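Long-range contacts in NEQ263 (Nanoarchaeum equitans Kin4-M, PDB 5BN4), which probably binds ATP as the B subunit of an archaeal ATP synthase-type complex, contributing to a nucleotide site shared with the alpha chain: residues Ala121-Lys126 and Arg326-Gly331; Ile130-Pro135 and Tyr303-Asp308; Glu141-Gln146 and Ile314-Asp319. All coordinates share one frame; numbering follows the deposited sequence.

Interaction 1: Ala121-Lys126 and Arg326-Gly331; sequences AHPLLK and RLAKNG. With ANP (phosphoaminophosphonic acid-adenylate ester), chain C.
Pro123 and Ala328 mark the closest approach of the two backbones, with their CA atoms 5.5 Å apart. Ala121-Lys126 is irregular chain, whereas Arg326-Gly331 runs from a loop into a short, weakly bonded helix at about 328-331. No hydrogen bond links the segments, and the contact rests on apolar packing. The ring of Pro123 lies against the Ala328 methyl, CD to CB 3.6 Å. Leu125 lays both methyls against one side of the turn: CD1 rests 4.0 Å from Ala328 CA, and CD2 sits between Leu327 CB (4.3 Å), Asn330 CB and the N of Gly331. Shortening Leu125 to an alanine is likely to open a gap against the turn and leave Leu327 and Asn330 without this partner, while Pro123 would still pack on the Ala328 methyl. Arg326 turns the other way. With CG anti to the carbonyl carbon (chi1 -61°) and the chain extended to NE, its guanidinium reaches the phosphates of ANP. NH1 donates to ANP O2B at 3.1 Å and to the bridging O3A, while NH2 adds a weak bond to O2B and is also held by Gly296 O. Gly226, Ser227, Gly228 and Lys229 of the alpha chain, a run consistent with a P-loop, also bond the nucleotide, as do Gln491 and Ala493 of that chain. An arginine offered across a subunit interface fits the arginine finger of rotary ATPases.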
loop_
_atom_site.group_PDB
_atom_site.type_symbol
_atom_site.label_atom_id
_atom_site.label_comp_id
_atom_site.label_asym_id
_atom_site.label_seq_id
_atom_site.Cartn_x
_atom_site.Cartn_y
_atom_site.Cartn_z
ATOM N N ALA B 121 15.491 -7.176 34.338
ATOM C CA ALA B 121 15.714 -7.794 33.033
ATOM C C ALA B 121 16.380 -6.862 32.023
ATOM O O ALA B 121 17.212 -7.298 31.228
ATOM C CB ALA B 121 14.407 -8.340 32.473
ATOM N N HIS B 122 16.019 -5.584 32.054
ATOM C CA HIS B 122 16.560 -4.628 31.092
ATOM C C HIS B 122 17.144 -3.386 31.764
ATOM O O HIS B 122 16.652 -2.278 31.550
ATOM C CB HIS B 122 15.471 -4.204 30.104
ATOM C CG HIS B 122 14.554 -5.317 29.699
ATOM N ND1 HIS B 122 14.954 -6.355 28.887
ATOM C CD2 HIS B 122 13.251 -5.548 29.992
ATOM C CE1 HIS B 122 13.939 -7.181 28.698
ATOM N NE2 HIS B 122 12.893 -6.712 29.358
ATOM N N PRO B 123 18.198 -3.562 32.580
ATOM C CA PRO B 123 18.744 -2.430 33.334
ATOM C C PRO B 123 19.410 -1.380 32.450
ATOM O O PRO B 123 19.995 -1.714 31.421
ATOM C CB PRO B 123 19.790 -3.088 34.240
ATOM C CG PRO B 123 20.195 -4.310 33.508
ATOM C CD PRO B 123 18.947 -4.802 32.843
ATOM N N LEU B 124 19.306 -0.121 32.863
ATOM C CA LEU B 124 19.956 0.986 32.174
ATOM C C LEU B 124 21.370 1.170 32.712
ATOM O O LEU B 124 21.586 1.150 33.923
ATOM C CB LEU B 124 19.154 2.275 32.374
ATOM C CG LEU B 124 19.859 3.593 32.046
ATOM C CD1 LEU B 124 20.121 3.712 30.556
ATOM C CD2 LEU B 124 19.058 4.783 32.552
ATOM N N LEU B 125 22.330 1.350 31.810
ATOM C CA LEU B 125 23.723 1.530 32.207
ATOM C C LEU B 125 24.198 2.964 31.982
ATOM O O LEU B 125 23.628 3.697 31.176
ATOM C CB LEU B 125 24.631 0.544 31.465
ATOM C CG LEU B 125 24.813 -0.853 32.070
ATOM C CD1 LEU B 125 23.502 -1.622 32.150
ATOM C CD2 LEU B 125 25.843 -1.637 31.276
ATOM N N LYS B 126 25.242 3.362 32.703
ATOM C CA LYS B 126 25.764 4.720 32.585
ATOM C C LYS B 126 26.478 4.911 31.250
ATOM O O LYS B 126 27.410 4.177 30.925
ATOM C CB LYS B 126 26.699 5.053 33.753
ATOM C CG LYS B 126 27.031 6.534 33.870
ATOM C CD LYS B 126 27.742 6.859 35.178
ATOM C CE LYS B 126 29.152 6.291 35.209
ATOM N NZ LYS B 126 29.893 6.708 36.434
ATOM N N ARG B 326 20.410 -3.596 25.352
ATOM C CA ARG B 326 21.493 -4.300 24.673
ATOM C C ARG B 326 22.735 -4.451 25.545
ATOM O O ARG B 326 23.363 -5.509 25.565
ATOM C CB ARG B 326 21.855 -3.598 23.362
ATOM C CG ARG B 326 20.721 -3.538 22.352
ATOM C CD ARG B 326 21.170 -2.848 21.076
ATOM N NE ARG B 326 20.069 -2.629 20.144
ATOM C CZ ARG B 326 19.790 -3.425 19.117
ATOM N NH1 ARG B 326 20.533 -4.498 18.888
ATOM N NH2 ARG B 326 18.768 -3.144 18.317
ATOM N N LEU B 327 23.084 -3.394 26.270
ATOM C CA LEU B 327 24.309 -3.397 27.059
ATOM C C LEU B 327 24.087 -3.936 28.471
ATOM O O LEU B 327 25.009 -3.944 29.285
ATOM C CB LEU B 327 24.916 -1.992 27.114
ATOM C CG LEU B 327 25.110 -1.290 25.765
ATOM C CD1 LEU B 327 25.867 0.016 25.937
ATOM C CD2 LEU B 327 25.822 -2.199 24.778
ATOM N N ALA B 328 22.869 -4.399 28.743
ATOM C CA ALA B 328 22.485 -4.884 30.071
ATOM C C ALA B 328 23.434 -5.934 30.640
ATOM O O ALA B 328 23.807 -5.870 31.811
ATOM C CB ALA B 328 21.065 -5.431 30.040
ATOM N N LYS B 329 23.825 -6.892 29.805
ATOM C CA LYS B 329 24.693 -7.986 30.230
ATOM C C LYS B 329 26.010 -7.493 30.839
ATOM O O LYS B 329 26.573 -8.141 31.722
ATOM C CB LYS B 329 24.960 -8.939 29.058
ATOM C CG LYS B 329 25.796 -10.162 29.417
ATOM C CD LYS B 329 27.252 -9.995 28.997
ATOM C CE LYS B 329 28.161 -10.923 29.785
ATOM N NZ LYS B 329 27.667 -12.330 29.782
ATOM N N ASN B 330 26.487 -6.343 30.370
ATOM C CA ASN B 330 27.763 -5.791 30.819
ATOM C C ASN B 330 27.823 -5.458 32.307
ATOM O O ASN B 330 28.880 -5.565 32.930
ATOM C CB ASN B 330 28.122 -4.543 30.010
ATOM C CG ASN B 330 28.271 -4.830 28.534
ATOM O OD1 ASN B 330 28.440 -5.980 28.128
ATOM N ND2 ASN B 330 28.217 -3.782 27.719
ATOM N N GLY B 331 26.693 -5.048 32.872
ATOM C CA GLY B 331 26.663 -4.608 34.254
ATOM C C GLY B 331 25.977 -5.569 35.204
ATOM O O GLY B 331 25.814 -5.269 36.386
HETATM P PG ANP C . 22.547 -4.755 15.317
HETATM O O1G ANP C . 23.225 -4.420 16.684
HETATM O O2G ANP C . 23.626 -4.648 14.151
HETATM O O3G ANP C . 21.420 -3.759 15.008
HETATM P PB ANP C . 20.529 -6.615 15.940
HETATM O O1B ANP C . 19.814 -7.634 15.005
HETATM O O2B ANP C . 19.654 -5.337 16.003
HETATM N N3B ANP C . 22.062 -6.324 15.322
HETATM P PA ANP C . 21.980 -7.433 18.174
HETATM O O1A ANP C . 22.966 -8.184 17.253
HETATM O O2A ANP C . 22.613 -6.049 18.556
HETATM O O3A ANP C . 20.616 -7.259 17.333
HETATM O "O5'" ANP C . 21.626 -8.274 19.442
HETATM C "C5'" ANP C . 20.392 -8.011 20.119
HETATM C "C4'" ANP C . 20.326 -8.833 21.386
HETATM O "O4'" ANP C . 20.343 -10.185 21.102
HETATM C "C3'" ANP C . 21.504 -8.502 22.294
HETATM O "O3'" ANP C . 21.126 -7.799 23.379
HETATM C "C2'" ANP C . 22.061 -9.810 22.706
HETATM O "O2'" ANP C . 22.137 -9.986 24.083
HETATM C "C1'" ANP C . 21.131 -10.821 22.082
HETATM N N9 ANP C . 21.821 -11.971 21.495
HETATM C C8 ANP C . 22.062 -12.170 20.189
HETATM N N7 ANP C . 22.703 -13.309 20.024
HETATM C C5 ANP C . 22.899 -13.883 21.209
HETATM C C6 ANP C . 23.500 -15.063 21.631
HETATM N N6 ANP C . 24.080 -15.948 20.664
HETATM N N1 ANP C . 23.533 -15.372 22.937
HETATM C C2 ANP C . 22.990 -14.552 23.870
HETATM N N3 ANP C . 22.395 -13.393 23.494
HETATM C C4 ANP C . 22.335 -13.037 22.179
#

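Interaction 2: Ile130-Pro135 and Tyr303-Asp308; sequences IAIFSP and YVLSQD
The Tyr303 ring carries Ile130 on one face and meets Ile132 at its edge. Ile130 CD1 sits 3.9 Å from the ring centroid in a CH-pi contact, 28° off the normal; CG1, anti to the backbone N (chi1 -165°), carries the methyl over the ring. Ile132 CG1 approaches near the ring plane, 4.4 Å from Tyr303 CD2. The hydroxyl of Tyr303 is bonded beyond the contact, to His122 O. Phe133 and Val304 point to the other side of the sheet, where the Phe133 ring packs on Pro292 and Thr295 of helix 290-296. Between these two layers the strands run parallel: Tyr303 N bonds to Ala131 O, Phe133 N to Tyr303 O, and Leu305 N to Phe133 O at 2.8 Å. Leu305 then spreads its branches, CD1 lying 3.8 Å from Ile132 CG2 and CD2 beside the CB of Ser134. Past the strand, Pro135 CB meets Gln307 NE2 at 3.7 Å. Strand 131-134 pairs in parallel with 273-281 and is followed by helix 140-151, the place of the strand before the P-loop in P-loop NTPases, although the following chain lacks the glycine-lysine signature and the run that holds ANP is in the alpha chain.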
loop_
_atom_site.group_PDB
_atom_site.type_symbol
_atom_site.label_atom_id
_atom_site.label_comp_id
_atom_site.label_asym_id
_atom_site.label_seq_id
_atom_site.Cartn_x
_atom_site.Cartn_y
_atom_site.Cartn_z
ATOM N N ILE B 130 19.166 4.562 25.542
ATOM C CA ILE B 130 18.014 3.673 25.484
ATOM C C ILE B 130 16.732 4.499 25.363
ATOM O O ILE B 130 16.602 5.557 25.976
ATOM C CB ILE B 130 17.976 2.704 26.699
ATOM C CG1 ILE B 130 17.000 1.554 26.452
ATOM C CG2 ILE B 130 17.645 3.441 27.985
ATOM C CD1 ILE B 130 17.176 0.399 27.412
ATOM N N ALA B 131 15.796 4.028 24.548
ATOM C CA ALA B 131 14.617 4.821 24.221
ATOM C C ALA B 131 13.345 4.305 24.878
ATOM O O ALA B 131 13.299 3.180 25.375
ATOM C CB ALA B 131 14.437 4.900 22.710
ATOM N N ILE B 132 12.314 5.143 24.880
ATOM C CA ILE B 132 10.998 4.741 25.354
ATOM C C ILE B 132 10.007 4.772 24.196
ATOM O O ILE B 132 9.805 5.812 23.571
ATOM C CB ILE B 132 10.488 5.663 26.480
ATOM C CG1 ILE B 132 11.469 5.676 27.654
ATOM C CG2 ILE B 132 9.106 5.226 26.944
ATOM C CD1 ILE B 132 11.022 6.550 28.811
ATOM N N PHE B 133 9.403 3.625 23.901
ATOM C CA PHE B 133 8.383 3.553 22.863
ATOM C C PHE B 133 7.009 3.534 23.513
ATOM O O PHE B 133 6.702 2.640 24.301
ATOM C CB PHE B 133 8.562 2.307 21.990
ATOM C CG PHE B 133 9.755 2.363 21.072
ATOM C CD1 PHE B 133 10.577 3.480 21.039
ATOM C CD2 PHE B 133 10.046 1.298 20.234
ATOM C CE1 PHE B 133 11.673 3.530 20.196
ATOM C CE2 PHE B 133 11.139 1.343 19.385
ATOM C CZ PHE B 133 11.952 2.461 19.368
ATOM N N SER B 134 6.181 4.521 23.191
ATOM C CA SER B 134 4.850 4.596 23.782
ATOM C C SER B 134 3.747 4.776 22.751
ATOM O O SER B 134 3.866 5.596 21.842
ATOM C CB SER B 134 4.773 5.729 24.805
ATOM O OG SER B 134 3.457 5.854 25.325
ATOM N N PRO B 135 2.665 3.998 22.897
ATOM C CA PRO B 135 1.432 4.257 22.154
ATOM C C PRO B 135 0.865 5.581 22.642
ATOM O O PRO B 135 1.182 5.990 23.760
ATOM C CB PRO B 135 0.512 3.110 22.585
ATOM C CG PRO B 135 1.417 2.068 23.155
ATOM C CD PRO B 135 2.555 2.813 23.763
ATOM N N TYR B 303 12.405 0.690 25.927
ATOM C CA TYR B 303 11.360 0.298 26.861
ATOM C C TYR B 303 10.009 0.515 26.197
ATOM O O TYR B 303 9.602 1.651 25.957
ATOM C CB TYR B 303 11.442 1.113 28.154
ATOM C CG TYR B 303 12.754 0.974 28.890
ATOM C CD1 TYR B 303 13.127 -0.236 29.461
ATOM C CD2 TYR B 303 13.613 2.057 29.029
ATOM C CE1 TYR B 303 14.323 -0.370 30.139
ATOM C CE2 TYR B 303 14.813 1.936 29.709
ATOM C CZ TYR B 303 15.162 0.718 30.262
ATOM O OH TYR B 303 16.353 0.587 30.937
ATOM N N VAL B 304 9.319 -0.578 25.893
ATOM C CA VAL B 304 8.060 -0.495 25.166
ATOM C C VAL B 304 6.865 -0.499 26.114
ATOM O O VAL B 304 6.678 -1.432 26.893
ATOM C CB VAL B 304 7.925 -1.646 24.152
ATOM C CG1 VAL B 304 6.641 -1.502 23.349
ATOM C CG2 VAL B 304 9.133 -1.672 23.231
ATOM N N LEU B 305 6.062 0.560 26.041
ATOM C CA LEU B 305 4.860 0.678 26.857
ATOM C C LEU B 305 3.712 -0.111 26.230
ATOM O O LEU B 305 3.480 -0.029 25.025
ATOM C CB LEU B 305 4.474 2.149 27.040
ATOM C CG LEU B 305 5.058 2.883 28.254
ATOM C CD1 LEU B 305 6.574 2.781 28.304
ATOM C CD2 LEU B 305 4.626 4.342 28.259
ATOM N N SER B 306 3.004 -0.879 27.053
ATOM C CA SER B 306 1.948 -1.766 26.572
ATOM C C SER B 306 0.558 -1.154 26.721
ATOM O O SER B 306 0.171 -0.714 27.806
ATOM C CB SER B 306 2.008 -3.112 27.301
ATOM O OG SER B 306 0.960 -3.971 26.886
ATOM N N GLN B 307 -0.188 -1.139 25.621
ATOM C CA GLN B 307 -1.547 -0.613 25.604
ATOM C C GLN B 307 -2.475 -1.560 26.358
ATOM O O GLN B 307 -3.515 -1.153 26.879
ATOM C CB GLN B 307 -2.016 -0.439 24.157
ATOM C CG GLN B 307 -3.178 0.523 23.968
ATOM C CD GLN B 307 -3.324 0.973 22.522
ATOM O OE1 GLN B 307 -3.635 0.174 21.637
ATOM N NE2 GLN B 307 -3.088 2.258 22.277
ATOM N N ASP B 308 -2.083 -2.830 26.414
ATOM C CA ASP B 308 -2.843 -3.845 27.130
ATOM C C ASP B 308 -2.663 -3.712 28.639
ATOM O O ASP B 308 -3.641 -3.691 29.386
ATOM C CB ASP B 308 -2.425 -5.244 26.673
ATOM C CG ASP B 308 -3.073 -6.342 27.492
ATOM O OD1 ASP B 308 -4.288 -6.580 27.317
ATOM O OD2 ASP B 308 -2.365 -6.971 28.307
#

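Interaction 3: Glu141-Gln146 and Ile314-Asp319; sequences ERLALQ and IYPPID
Tyr315 is gripped on both ring faces and at its hydroxyl. The guanidinium of Arg142 lies flat over one face, 4.4 Å between centres with the planes only 3° apart, a stacked cation-pi pair; a bend at chi3 (-66°) brings the charged group round onto the ring. Against the opposite face lies Pro316 CB, 4.0 Å above the ring plane, so that the phenol is sandwiched between cation and pyrrolidine. The hydroxyl donates to Gln146 OE1 at 2.8 Å, with the amide and ring planes 12° apart. Beside this cluster Leu143 interlocks with the loop by both branches: CD1 is 3.9 Å from Pro316 CB, and CD2 is 4.0 Å from Ile318 CD1. The loop geometry places these groups: the peptide before Pro316 is cis, and an inverse gamma turn centred on Pro317, with Ile318 N bonded to Pro316 O, swings Ile318 back toward the helix. Further out, Tyr388 packs on both Arg142 and Tyr315, and the backbone of Tyr315 pairs with Gln386. Helix 140-151 lies between helix 166-178, which Glu141 and Leu145 touch, and the 314-319 loop, where Pro316 and Ile318 also rest on helix 116-119.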
loop_
_atom_site.group_PDB
_atom_site.type_symbol
_atom_site.label_atom_id
_atom_site.label_comp_id
_atom_site.label_asym_id
_atom_site.label_seq_id
_atom_site.Cartn_x
_atom_site.Cartn_y
_atom_site.Cartn_z
ATOM N N GLU B 141 5.648 10.082 29.867
ATOM C CA GLU B 141 6.291 11.203 30.550
ATOM C C GLU B 141 6.515 10.912 32.031
ATOM O O GLU B 141 7.552 11.273 32.590
ATOM C CB GLU B 141 5.469 12.484 30.383
ATOM C CG GLU B 141 5.262 12.922 28.937
ATOM C CD GLU B 141 4.137 12.172 28.240
ATOM O OE1 GLU B 141 3.419 11.403 28.915
ATOM O OE2 GLU B 141 3.971 12.353 27.014
ATOM N N ARG B 142 5.544 10.261 32.664
ATOM C CA ARG B 142 5.664 9.910 34.074
ATOM C C ARG B 142 6.795 8.913 34.302
ATOM O O ARG B 142 7.487 8.973 35.315
ATOM C CB ARG B 142 4.351 9.338 34.613
ATOM C CG ARG B 142 3.744 10.150 35.745
ATOM C CD ARG B 142 2.926 9.276 36.688
ATOM N NE ARG B 142 1.734 8.723 36.055
ATOM C CZ ARG B 142 0.912 7.856 36.641
ATOM N NH1 ARG B 142 1.157 7.437 37.876
ATOM N NH2 ARG B 142 -0.153 7.406 35.990
ATOM N N LEU B 143 6.978 7.998 33.356
ATOM C CA LEU B 143 8.018 6.982 33.471
ATOM C C LEU B 143 9.409 7.608 33.445
ATOM O O LEU B 143 10.261 7.276 34.269
ATOM C CB LEU B 143 7.889 5.941 32.357
ATOM C CG LEU B 143 8.915 4.805 32.397
ATOM C CD1 LEU B 143 8.886 4.099 33.745
ATOM C CD2 LEU B 143 8.669 3.814 31.271
ATOM N N ALA B 144 9.626 8.516 32.498
ATOM C CA ALA B 144 10.910 9.193 32.362
ATOM C C ALA B 144 11.234 10.033 33.590
ATOM O O ALA B 144 12.368 10.045 34.068
ATOM C CB ALA B 144 10.913 10.064 31.127
ATOM N N LEU B 145 10.228 10.743 34.089
ATOM C CA LEU B 145 10.387 11.569 35.277
ATOM C C LEU B 145 10.758 10.721 36.483
ATOM O O LEU B 145 11.648 11.083 37.251
ATOM C CB LEU B 145 9.107 12.360 35.551
ATOM C CG LEU B 145 8.892 13.559 34.629
ATOM C CD1 LEU B 145 7.535 14.198 34.866
ATOM C CD2 LEU B 145 10.006 14.568 34.840
ATOM N N GLN B 146 10.080 9.588 36.637
ATOM C CA GLN B 146 10.354 8.676 37.741
ATOM C C GLN B 146 11.781 8.145 37.661
ATOM O O GLN B 146 12.467 8.017 38.676
ATOM C CB GLN B 146 9.360 7.516 37.738
ATOM C CG GLN B 146 9.498 6.589 38.930
ATOM C CD GLN B 146 8.494 5.456 38.904
ATOM O OE1 GLN B 146 7.767 5.278 37.926
ATOM N NE2 GLN B 146 8.448 4.681 39.982
ATOM N N ILE B 314 -2.187 -0.913 34.994
ATOM C CA ILE B 314 -0.839 -1.248 35.435
ATOM C C ILE B 314 0.160 -0.151 35.080
ATOM O O ILE B 314 0.311 0.210 33.914
ATOM C CB ILE B 314 -0.354 -2.573 34.808
ATOM C CG1 ILE B 314 -1.291 -3.724 35.183
ATOM C CG2 ILE B 314 1.073 -2.878 35.234
ATOM C CD1 ILE B 314 -1.340 -4.014 36.664
ATOM N N TYR B 315 0.832 0.380 36.096
ATOM C CA TYR B 315 1.938 1.307 35.888
ATOM C C TYR B 315 3.183 0.794 36.611
ATOM O O TYR B 315 3.093 0.330 37.748
ATOM C CB TYR B 315 1.586 2.720 36.374
ATOM C CG TYR B 315 2.749 3.684 36.275
ATOM C CD1 TYR B 315 3.004 4.378 35.099
ATOM C CD2 TYR B 315 3.606 3.884 37.351
ATOM C CE1 TYR B 315 4.076 5.246 34.998
ATOM C CE2 TYR B 315 4.680 4.749 37.260
ATOM C CZ TYR B 315 4.909 5.428 36.083
ATOM O OH TYR B 315 5.977 6.292 35.990
ATOM N N PRO B 316 4.351 0.865 35.953
ATOM C CA PRO B 316 4.526 1.301 34.563
ATOM C C PRO B 316 4.161 0.188 33.584
ATOM O O PRO B 316 4.491 -0.972 33.830
ATOM C CB PRO B 316 6.020 1.618 34.486
ATOM C CG PRO B 316 6.639 0.717 35.493
ATOM C CD PRO B 316 5.642 0.596 36.612
ATOM N N PRO B 317 3.474 0.540 32.487
ATOM C CA PRO B 317 2.977 -0.431 31.503
ATOM C C PRO B 317 4.079 -0.975 30.598
ATOM O O PRO B 317 3.891 -1.072 29.387
ATOM C CB PRO B 317 1.977 0.389 30.686
ATOM C CG PRO B 317 2.464 1.792 30.797
ATOM C CD PRO B 317 3.070 1.920 32.162
ATOM N N ILE B 318 5.210 -1.341 31.191
ATOM C CA ILE B 318 6.362 -1.818 30.437
ATOM C C ILE B 318 6.197 -3.269 29.990
ATOM O O ILE B 318 5.961 -4.161 30.807
ATOM C CB ILE B 318 7.660 -1.667 31.257
ATOM C CG1 ILE B 318 7.864 -0.204 31.652
ATOM C CG2 ILE B 318 8.854 -2.177 30.473
ATOM C CD1 ILE B 318 9.084 0.034 32.506
ATOM N N ASP B 319 6.312 -3.490 28.684
ATOM C CA ASP B 319 6.267 -4.828 28.111
ATOM C C ASP B 319 7.623 -5.484 28.330
ATOM O O ASP B 319 8.619 -5.057 27.754
ATOM C CB ASP B 319 5.953 -4.747 26.614
ATOM C CG ASP B 319 5.688 -6.109 25.988
ATOM O OD1 ASP B 319 6.472 -7.054 26.221
ATOM O OD2 ASP B 319 4.687 -6.232 25.250
#

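In the fold
From the N terminus, the chain passes in turn through 121-126, 130-135 and 141-146, then makes a long excursion before returning through 303-308, 314-319 and 326-331. Interaction 1, whose closing segment comes last, therefore encloses the other two. Interactions 2 and 3 cross: 130-135 precedes 141-146, and its partner 303-308 likewise precedes 314-319. Strand 131-134 and helix 140-151 follow one another, and their partners do likewise, so the returning chain is laid along both; a probable backbone hydrogen bond from Asp319 N to Val304 O joins interactions 2 and 3. Interaction 1 touches interaction 2 through Leu124 and Ile130. Together the contacts tie the core sheet and its neighbouring helix to the chain entering the C-terminal helical region.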